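Local coordinates for protein disulfide isomerase (Pseudomonas aeruginosa, PDB 4N30) that probably acts as a thiol-disulfide oxidoreductase of the DsbA subfamily, a thioredoxin-fold protein that takes part in disulfide-bond formation, at residues I58-D63 and L88-L93. Residues are numbered along the deposited sequence; the frame is centred on the assembly and turned at random.
Sequences INEYAD and LVWRHL
With chi1 at -73°, Tyr-61 sets its ring beside its own backbone N, where Arg-91 CB lies over one face at 3.6 Å from the centroid, a CH-pi contact. Bends at chi2 and chi3 carry the Arg-91 guanidinium alongside Asn-59, and NH1 donates to Asn-59 OD1 (3.0 Å); OD1 lies in the guanidinium plane, while NH1 stands 66° out of the amide carbonyl plane. Asp-171 salt-bridges Arg-91 NE, and Asn-59 ND2 hydrogen-bonds Val-187 O. On the other face of the sheet, chi1 of 176° carries the Trp-90 indole to where Ala-62 CB covers its six-membered ring, a CH-pi contact 3.6 Å from the centroid. Glu-60 OE1 is buried without a partner, while OE2 hydrogen-bonds Thr-73 OG1. Five backbone bonds establish the parallel pairing, Arg-91 N to Glu-60 O being nearly straight (2.8 Å, 173°); a water bridges Ala-62 O and His-92 ND1. Strands 56-62 and 86-92 form a thioredoxin-fold beta-alpha-beta unit through helix 67-81, whose starting CxxC (Cys-66, Cys-69) is consistent with a thioredoxin-type active site; Ala-62 touches Cys-69. Helix 162-177 packs on Tyr-61 and Arg-91, and middle strand 56-62 lies between 86-92 and antiparallel 185-190.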
loop_
_atom_site.group_PDB
_atom_site.type_symbol
_atom_site.label_atom_id
_atom_site.label_comp_id
_atom_site.label_asym_id
_atom_site.label_seq_id
_atom_site.Cartn_x
_atom_site.Cartn_y
_atom_site.Cartn_z
ATOM N N ILE A 58 2.311 9.386 3.551
ATOM C CA ILE A 58 2.164 8.195 4.426
ATOM C C ILE A 58 2.469 6.950 3.612
ATOM O O ILE A 58 1.681 6.659 2.644
ATOM C CB ILE A 58 0.771 8.079 4.996
ATOM C CG1 ILE A 58 0.394 9.300 5.879
ATOM C CG2 ILE A 58 0.614 6.772 5.775
ATOM C CD1 ILE A 58 -1.069 9.398 6.324
ATOM N N ASN A 59 3.610 6.301 3.822
ATOM C CA ASN A 59 3.920 5.003 3.233
ATOM C C ASN A 59 3.322 3.913 4.071
ATOM O O ASN A 59 3.687 3.809 5.259
ATOM C CB ASN A 59 5.448 4.795 3.144
ATOM C CG ASN A 59 6.070 5.750 2.184
ATOM O OD1 ASN A 59 6.101 5.495 0.979
ATOM N ND2 ASN A 59 6.548 6.887 2.704
ATOM N N GLU A 60 2.328 3.220 3.538
ATOM C CA GLU A 60 1.597 2.208 4.326
ATOM C C GLU A 60 2.105 0.833 3.910
ATOM O O GLU A 60 1.811 0.375 2.796
ATOM C CB GLU A 60 0.055 2.319 4.060
ATOM C CG GLU A 60 -0.732 1.219 4.764
ATOM C CD GLU A 60 -2.155 1.055 4.302
ATOM O OE1 GLU A 60 -2.605 1.679 3.409
ATOM O OE2 GLU A 60 -2.782 0.115 4.893
ATOM N N TYR A 61 2.933 0.226 4.719
ATOM C CA TYR A 61 3.405 -1.127 4.489
ATOM C C TYR A 61 2.303 -2.076 4.863
ATOM O O TYR A 61 1.856 -2.138 6.033
ATOM C CB TYR A 61 4.673 -1.431 5.315
ATOM C CG TYR A 61 5.870 -0.709 4.749
ATOM C CD1 TYR A 61 6.738 -1.365 3.881
ATOM C CD2 TYR A 61 6.139 0.640 5.078
ATOM C CE1 TYR A 61 7.821 -0.712 3.285
ATOM C CE2 TYR A 61 7.239 1.314 4.490
ATOM C CZ TYR A 61 8.053 0.580 3.658
ATOM O OH TYR A 61 9.119 1.233 3.019
ATOM N N ALA A 62 1.830 -2.855 3.902
ATOM C CA ALA A 62 0.569 -3.574 4.052
ATOM C C ALA A 62 0.514 -4.874 3.283
ATOM O O ALA A 62 1.315 -5.142 2.364
ATOM C CB ALA A 62 -0.590 -2.680 3.632
ATOM N N ASP A 63 -0.410 -5.718 3.739
ATOM C CA ASP A 63 -0.533 -7.143 3.296
ATOM C C ASP A 63 -2.038 -7.369 3.057
ATOM O O ASP A 63 -2.882 -7.014 3.901
ATOM C CB ASP A 63 -0.004 -7.966 4.509
ATOM C CG ASP A 63 -0.340 -9.448 4.463
ATOM O OD1 ASP A 63 -1.136 -9.930 3.686
ATOM O OD2 ASP A 63 0.313 -10.161 5.324
ATOM N N LEU A 88 -0.804 9.175 0.186
ATOM C CA LEU A 88 -0.673 7.785 0.677
ATOM C C LEU A 88 -0.026 6.950 -0.388
ATOM O O LEU A 88 -0.457 7.017 -1.574
ATOM C CB LEU A 88 -2.130 7.240 0.979
ATOM C CG LEU A 88 -2.224 5.748 1.239
ATOM C CD1 LEU A 88 -1.515 5.354 2.552
ATOM C CD2 LEU A 88 -3.678 5.365 1.422
ATOM N N VAL A 89 1.026 6.209 -0.053
ATOM C CA VAL A 89 1.628 5.272 -0.980
ATOM C C VAL A 89 1.599 3.900 -0.436
ATOM O O VAL A 89 2.027 3.684 0.753
ATOM C CB VAL A 89 3.087 5.699 -1.344
ATOM C CG1 VAL A 89 3.727 4.635 -2.208
ATOM C CG2 VAL A 89 3.062 7.074 -2.056
ATOM N N TRP A 90 0.996 2.934 -1.140
ATOM C CA TRP A 90 0.960 1.564 -0.662
ATOM C C TRP A 90 2.350 0.978 -0.822
ATOM O O TRP A 90 2.869 1.034 -1.976
ATOM C CB TRP A 90 -0.022 0.764 -1.513
ATOM C CG TRP A 90 -0.104 -0.726 -1.194
ATOM C CD1 TRP A 90 0.718 -1.738 -1.639
ATOM C CD2 TRP A 90 -1.072 -1.378 -0.332
ATOM N NE1 TRP A 90 0.298 -2.927 -1.178
ATOM C CE2 TRP A 90 -0.793 -2.774 -0.394
ATOM C CE3 TRP A 90 -2.186 -0.903 0.383
ATOM C CZ2 TRP A 90 -1.568 -3.711 0.286
ATOM C CZ3 TRP A 90 -2.975 -1.853 1.025
ATOM C CH2 TRP A 90 -2.647 -3.231 0.963
ATOM N N ARG A 91 2.901 0.344 0.185
ATOM C CA ARG A 91 4.148 -0.394 0.071
ATOM C C ARG A 91 3.872 -1.824 0.431
ATOM O O ARG A 91 3.198 -2.153 1.401
ATOM C CB ARG A 91 5.190 0.208 1.040
ATOM C CG ARG A 91 5.447 1.718 0.880
ATOM C CD ARG A 91 5.865 2.141 -0.503
ATOM N NE ARG A 91 7.180 1.665 -0.627
ATOM C CZ ARG A 91 8.289 2.292 -0.196
ATOM N NH1 ARG A 91 8.247 3.459 0.440
ATOM N NH2 ARG A 91 9.462 1.681 -0.361
ATOM N N HIS A 92 4.458 -2.780 -0.282
ATOM C CA HIS A 92 4.174 -4.197 -0.058
ATOM C C HIS A 92 4.914 -4.752 1.076
ATOM O O HIS A 92 6.180 -4.759 1.073
ATOM C CB HIS A 92 4.467 -4.991 -1.341
ATOM C CG HIS A 92 3.602 -4.624 -2.447
ATOM N ND1 HIS A 92 2.294 -4.997 -2.526
ATOM C CD2 HIS A 92 3.900 -3.921 -3.622
ATOM C CE1 HIS A 92 1.793 -4.512 -3.676
ATOM N NE2 HIS A 92 2.753 -3.823 -4.330
ATOM N N LEU A 93 4.187 -5.421 1.994
ATOM C CA LEU A 93 4.803 -6.286 2.941
ATOM C C LEU A 93 3.837 -7.430 3.212
ATOM O O LEU A 93 3.355 -7.610 4.307
ATOM C CB LEU A 93 5.170 -5.527 4.204
ATOM C CG LEU A 93 5.926 -6.310 5.286
ATOM C CD1 LEU A 93 7.253 -6.783 4.701
ATOM C CD2 LEU A 93 6.171 -5.450 6.524
HETATM O O HOH W 1 1.119 -6.383 -0.318
#